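Local coordinates for UDP-glucose 4-epimerase (Campylobacter jejuni subsp. jejuni serotype O:2, PDB 7K3P), which probably interconverts UDP-glucose and UDP-galactose, and their N-acetylated counterparts, by inverting the sugar at C4 with the help of bound NAD, at residues F135-A140 and H185-Y190; N268-G273 and A314-N319. The protein carries 2 engineered substitutions. One frame throughout, in Å; residues are numbered along the deposited sequence.

Contact 1: residues F135-A140 and H185-Y190. With NAD (nicotinamide-adenine-dinucleotide), chain C.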
# COMPACT_ATOMS: atom_id res chain seq x y z
N PHE A 135 3.65 15.38 -3.87
CA PHE A 135 2.66 14.34 -4.21
C PHE A 135 1.23 14.85 -4.06
O PHE A 135 0.83 15.30 -2.97
CB PHE A 135 2.89 13.12 -3.32
CG PHE A 135 1.93 11.98 -3.59
CD1 PHE A 135 1.69 11.54 -4.89
CD2 PHE A 135 1.31 11.32 -2.53
CE1 PHE A 135 0.80 10.48 -5.13
CE2 PHE A 135 0.44 10.25 -2.75
CZ PHE A 135 0.19 9.82 -4.06
N SER A 136 0.47 14.79 -5.15
CA SER A 136 -0.95 15.07 -5.10
C SER A 136 -1.67 13.88 -4.48
O SER A 136 -1.93 12.88 -5.18
CB SER A 136 -1.51 15.29 -6.50
OG SER A 136 -0.79 16.30 -7.18
N SER A 137 -1.97 13.96 -3.19
CA SER A 137 -2.77 12.93 -2.54
C SER A 137 -4.22 13.41 -2.58
O SER A 137 -4.61 14.10 -3.52
CB SER A 137 -2.30 12.72 -1.11
OG SER A 137 -2.99 11.64 -0.51
N THR A 138 -5.02 13.09 -1.57
CA THR A 138 -6.45 13.39 -1.64
C THR A 138 -7.09 13.36 -0.26
O THR A 138 -6.62 12.67 0.63
CB THR A 138 -7.21 12.35 -2.52
OG1 THR A 138 -8.64 12.54 -2.37
CG2 THR A 138 -6.87 10.91 -2.09
N ALA A 139 -8.19 14.10 -0.10
CA ALA A 139 -8.95 14.02 1.16
C ALA A 139 -9.60 12.64 1.34
O ALA A 139 -9.96 12.26 2.45
CB ALA A 139 -10.01 15.13 1.24
N ALA A 140 -9.74 11.88 0.26
CA ALA A 140 -10.24 10.50 0.36
C ALA A 140 -9.41 9.66 1.34
O ALA A 140 -9.87 8.63 1.84
CB ALA A 140 -10.31 9.81 -1.04
N HIS A 185 9.72 15.04 0.89
CA HIS A 185 8.43 14.92 0.23
C HIS A 185 7.46 15.92 0.84
O HIS A 185 7.51 16.19 2.04
CB HIS A 185 7.87 13.50 0.38
CG HIS A 185 7.48 13.14 1.78
ND1 HIS A 185 8.34 12.50 2.65
CD2 HIS A 185 6.31 13.30 2.45
CE1 HIS A 185 7.72 12.29 3.80
NE2 HIS A 185 6.49 12.76 3.71
N CYS A 186 6.58 16.46 0.01
CA CYS A 186 5.47 17.23 0.52
C CYS A 186 4.18 16.68 -0.07
O CYS A 186 4.01 16.67 -1.29
CB CYS A 186 5.62 18.70 0.15
SG CYS A 186 4.44 19.76 1.03
N ILE A 187 3.29 16.21 0.79
CA ILE A 187 2.04 15.63 0.35
C ILE A 187 0.91 16.63 0.46
O ILE A 187 0.73 17.26 1.51
CB ILE A 187 1.68 14.40 1.19
CG1 ILE A 187 2.65 13.24 0.88
CG2 ILE A 187 0.21 13.99 0.94
CD1 ILE A 187 2.81 12.26 2.04
N LEU A 188 0.13 16.78 -0.61
CA LEU A 188 -1.01 17.68 -0.59
C LEU A 188 -2.33 16.89 -0.63
O LEU A 188 -2.55 16.08 -1.55
CB LEU A 188 -0.93 18.69 -1.75
CG LEU A 188 0.31 19.59 -1.77
CD1 LEU A 188 0.26 20.59 -2.90
CD2 LEU A 188 0.44 20.31 -0.43
N ARG A 189 -3.21 17.12 0.35
CA ARG A 189 -4.55 16.51 0.32
C ARG A 189 -5.60 17.61 0.12
O ARG A 189 -5.46 18.71 0.67
CB ARG A 189 -4.83 15.79 1.63
CG ARG A 189 -3.82 14.71 2.01
CD ARG A 189 -4.07 14.26 3.43
NE ARG A 189 -3.09 13.28 3.89
CZ ARG A 189 -2.74 13.14 5.16
NH1 ARG A 189 -3.29 13.92 6.09
NH2 ARG A 189 -1.83 12.23 5.49
N TYR A 190 -6.64 17.31 -0.64
CA TYR A 190 -7.70 18.28 -0.88
C TYR A 190 -8.95 17.59 -1.38
O TYR A 190 -8.92 16.43 -1.81
CB TYR A 190 -7.25 19.36 -1.89
CG TYR A 190 -6.48 18.82 -3.10
CD1 TYR A 190 -5.14 18.46 -3.00
CD2 TYR A 190 -7.11 18.70 -4.33
CE1 TYR A 190 -4.44 17.98 -4.13
CE2 TYR A 190 -6.42 18.23 -5.44
CZ TYR A 190 -5.09 17.87 -5.33
OH TYR A 190 -4.43 17.41 -6.45
PA NAD C . -6.24 14.20 -14.67
O1A NAD C . -6.77 12.89 -15.19
O2A NAD C . -6.74 15.35 -15.51
O5B NAD C . -4.66 14.24 -14.74
C5B NAD C . -3.98 13.02 -14.71
C4B NAD C . -2.91 13.04 -15.74
O4B NAD C . -1.97 12.02 -15.53
C3B NAD C . -3.50 12.86 -17.17
O3B NAD C . -3.13 13.88 -18.18
C2B NAD C . -3.15 11.39 -17.51
O2B NAD C . -3.00 11.16 -18.85
C1B NAD C . -1.88 11.25 -16.74
N9A NAD C . -1.54 9.85 -16.45
C8A NAD C . -2.33 8.94 -15.84
N7A NAD C . -1.70 7.75 -15.77
C5A NAD C . -0.50 7.86 -16.34
C6A NAD C . 0.57 6.97 -16.57
N6A NAD C . 0.48 5.60 -16.11
N1A NAD C . 1.69 7.41 -17.18
C2A NAD C . 1.82 8.68 -17.61
N3A NAD C . 0.79 9.57 -17.42
C4A NAD C . -0.36 9.19 -16.80
O3 NAD C . -6.69 14.35 -13.15
PN NAD C . -6.57 15.69 -12.33
O1N NAD C . -5.71 16.69 -13.06
O2N NAD C . -7.96 16.22 -12.13
O5D NAD C . -5.93 15.33 -10.93
C5D NAD C . -4.53 15.15 -10.87
C4D NAD C . -4.09 14.65 -9.50
O4D NAD C . -4.69 15.40 -8.47
C3D NAD C . -4.34 13.16 -9.27
O3D NAD C . -3.28 12.63 -8.58
C2D NAD C . -5.51 13.09 -8.39
O2D NAD C . -5.57 11.95 -7.62
C1D NAD C . -5.36 14.41 -7.59
N1N NAD C . -6.67 14.95 -7.00
C2N NAD C . -7.59 15.43 -7.91
C3N NAD C . -8.80 15.95 -7.45
C7N NAD C . -9.81 16.47 -8.44
O7N NAD C . -9.61 16.44 -9.64
N7N NAD C . -11.03 17.01 -7.94
C4N NAD C . -9.05 15.98 -6.09
C5N NAD C . -8.13 15.50 -5.19
C6N NAD C . -6.91 14.97 -5.64
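F135 and S136 pair in parallel register with I187 and L188, so that two neighbouring strands of the Rossmann fold run together up to the NAD site. Here F135 N donates to C186 O at 2.9 Å, and L188 N answers almost straight onto F135 O (170° at the oxygen). Beyond S136 the pairing continues, less regularly, with S137 N to L188 O and A139 N to Y190 O; in the last of these the donor stands well above the carbonyl plane.

F135 and I187 point the same way, toward helix 161-179, and I187 CG1 lies at the ring edge of F135, 4.1 Å from CD2. Beside them S137 CB is pressed against I187 CG2 at 3.5 Å, tight for two carbons. With OG anti to the backbone N (chi1 -174°), S137 turns its hydroxyl to E170, the carboxylate that also forms a salt bridge with R189. The extended R189 lays its CB and CG along T138 O, CB at 3.7 Å. On the face of S136 and L188, S136 OG is hydrogen-bonded to H255; the backbone O of S136 accepts from K166, which also bonds NAD.

Y190 links the strand to the cofactor. Its CG sits between the backbone N and the carbonyl carbon (chi1 43°), and the ring thus leans obliquely beside the nicotinamide, CE2 coming within 3.2 Å of NAD C5N. S137 O approaches the same nicotinamide, 3.2 Å from NAD C6N. The phenol tip then fixes the adjoining ribose: Y190 OH donates to NAD O4D over 2.9 Å.

Contact 2: residues N268-G273 and A314-N319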
# COMPACT_ATOMS: atom_id res chain seq x y z
N ASN A 268 6.61 17.25 4.84
CA ASN A 268 5.36 17.59 5.50
C ASN A 268 4.14 17.20 4.69
O ASN A 268 4.25 16.88 3.49
CB ASN A 268 5.31 19.10 5.80
CG ASN A 268 4.77 19.39 7.19
OD1 ASN A 268 3.98 18.62 7.75
ND2 ASN A 268 5.20 20.51 7.77
N VAL A 269 2.97 17.24 5.33
CA VAL A 269 1.70 17.02 4.63
C VAL A 269 0.78 18.20 4.90
O VAL A 269 0.72 18.71 6.02
CB VAL A 269 1.07 15.67 5.05
CG1 VAL A 269 1.06 15.53 6.57
CG2 VAL A 269 -0.33 15.50 4.47
N PHE A 270 0.08 18.67 3.86
CA PHE A 270 -0.79 19.83 3.99
C PHE A 270 -2.14 19.54 3.37
O PHE A 270 -2.20 19.02 2.25
CB PHE A 270 -0.24 21.05 3.23
CG PHE A 270 1.03 21.62 3.80
CD1 PHE A 270 1.04 22.26 5.03
CD2 PHE A 270 2.21 21.55 3.07
CE1 PHE A 270 2.21 22.80 5.54
CE2 PHE A 270 3.40 22.09 3.57
CZ PHE A 270 3.40 22.72 4.82
N ASN A 271 -3.21 19.92 4.07
CA ASN A 271 -4.48 20.10 3.40
C ASN A 271 -4.37 21.35 2.54
O ASN A 271 -3.76 22.34 2.97
CB ASN A 271 -5.60 20.31 4.42
CG ASN A 271 -5.96 19.06 5.17
OD1 ASN A 271 -5.87 17.94 4.64
ND2 ASN A 271 -6.40 19.23 6.43
N VAL A 272 -4.99 21.33 1.37
CA VAL A 272 -5.14 22.55 0.59
C VAL A 272 -6.61 22.89 0.51
O VAL A 272 -7.40 22.10 -0.02
CB VAL A 272 -4.58 22.41 -0.83
CG1 VAL A 272 -4.59 23.77 -1.53
CG2 VAL A 272 -3.16 21.83 -0.80
N GLY A 273 -6.99 24.06 1.02
CA GLY A 273 -8.38 24.48 0.99
C GLY A 273 -8.54 25.93 1.44
O GLY A 273 -7.59 26.53 1.97
N ALA A 314 -7.36 24.26 6.77
CA ALA A 314 -6.23 24.77 5.99
C ALA A 314 -5.29 25.69 6.76
O ALA A 314 -4.48 26.40 6.16
CB ALA A 314 -6.72 25.47 4.73
N SER A 315 -5.39 25.69 8.09
CA SER A 315 -4.55 26.57 8.90
C SER A 315 -3.05 26.24 8.76
O SER A 315 -2.20 27.14 8.66
CB SER A 315 -5.01 26.56 10.36
OG SER A 315 -4.85 25.28 10.95
N LYS A 316 -2.72 24.95 8.72
CA LYS A 316 -1.31 24.53 8.57
C LYS A 316 -0.63 25.12 7.32
O LYS A 316 0.43 25.75 7.42
CB LYS A 316 -1.20 23.01 8.61
CG LYS A 316 0.23 22.50 8.70
CD LYS A 316 0.25 21.00 8.99
CE LYS A 316 1.65 20.44 8.81
NZ LYS A 316 1.63 18.95 8.77
N ILE A 317 -1.24 24.94 6.15
CA ILE A 317 -0.64 25.46 4.92
C ILE A 317 -0.51 27.00 4.92
O ILE A 317 0.48 27.53 4.41
CB ILE A 317 -1.36 24.96 3.65
CG1 ILE A 317 -0.47 25.15 2.42
CG2 ILE A 317 -2.73 25.64 3.48
CD1 ILE A 317 -1.06 24.65 1.08
N ARG A 318 -1.49 27.70 5.48
CA ARG A 318 -1.42 29.16 5.59
C ARG A 318 -0.25 29.54 6.49
O ARG A 318 0.54 30.45 6.18
CB ARG A 318 -2.73 29.74 6.15
CG ARG A 318 -3.88 29.82 5.13
CD ARG A 318 -5.03 30.73 5.64
NE ARG A 318 -5.35 30.42 7.04
CZ ARG A 318 -6.28 29.56 7.43
NH1 ARG A 318 -7.02 28.92 6.52
NH2 ARG A 318 -6.48 29.35 8.72
N ASN A 319 -0.14 28.83 7.61
CA ASN A 319 0.91 29.08 8.59
C ASN A 319 2.35 28.84 8.09
O ASN A 319 3.25 29.64 8.37
CB ASN A 319 0.62 28.26 9.85
CG ASN A 319 1.63 28.50 10.95
OD1 ASN A 319 2.05 27.57 11.64
ND2 ASN A 319 2.02 29.77 11.13
O HOH W 1 -3.38 23.02 5.63
O HOH W 2 -6.85 28.60 3.41
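K316 and N268 reach for each other from opposite directions where helix 315-320 packs against the edge strand 268-271 of the Rossmann sheet, the axes of 268-271 and 315-319 at 116°. Leaving the helix with CG anti to the backbone N (chi1 -171°) and fully extended beyond it, K316 crosses F270 at about a right angle, its CG at the ring edge, 3.7 Å from CE1. The ammonium end is gripped twice. N268 OD1 accepts from NZ at 2.6 Å, with the nitrogen above the amide plane, whereas V269 O accepts it at 2.9 Å in the carbonyl plane. OD1 also takes the N-H of V269, from the same face of the amide, and N268 ND2 is held by Y261.

I317 supplies the apolar half. Its CG1 lies over one face of F270, whose ring also meets Y261 edge-to-face, and CD1 reaches on obliquely to V272 CG2. At the N-cap position, A314 CB lies only 3.1 Å from G273 O, a tight contact. A water bridges the two segments: it accepts from I317 N at 2.9 Å and lies within hydrogen-bonding reach of N271 O, to which it probably donates.

Followed from the N terminus, strand 132-136 enters contact 1, and the chain then runs through helix 161-179 before returning along strand 184-189, a beta-alpha-beta crossover that contact 1 closes. Helix 248-261 leads on to strand 268-271, which opens contact 2; the excursion through residues 274-313 ends as helix 315-320 comes back beside that strand. The two loops are in series, neither enclosing nor crossing the other. Their seam is the sheet itself: I187 O faces F270 N and R189 O faces V272 N, each at 2.8 Å, probably as hydrogen bonds. Contact 1 thus joins two inner strands beside the cofactor, and contact 2 joins the outermost strand to helix 315-320.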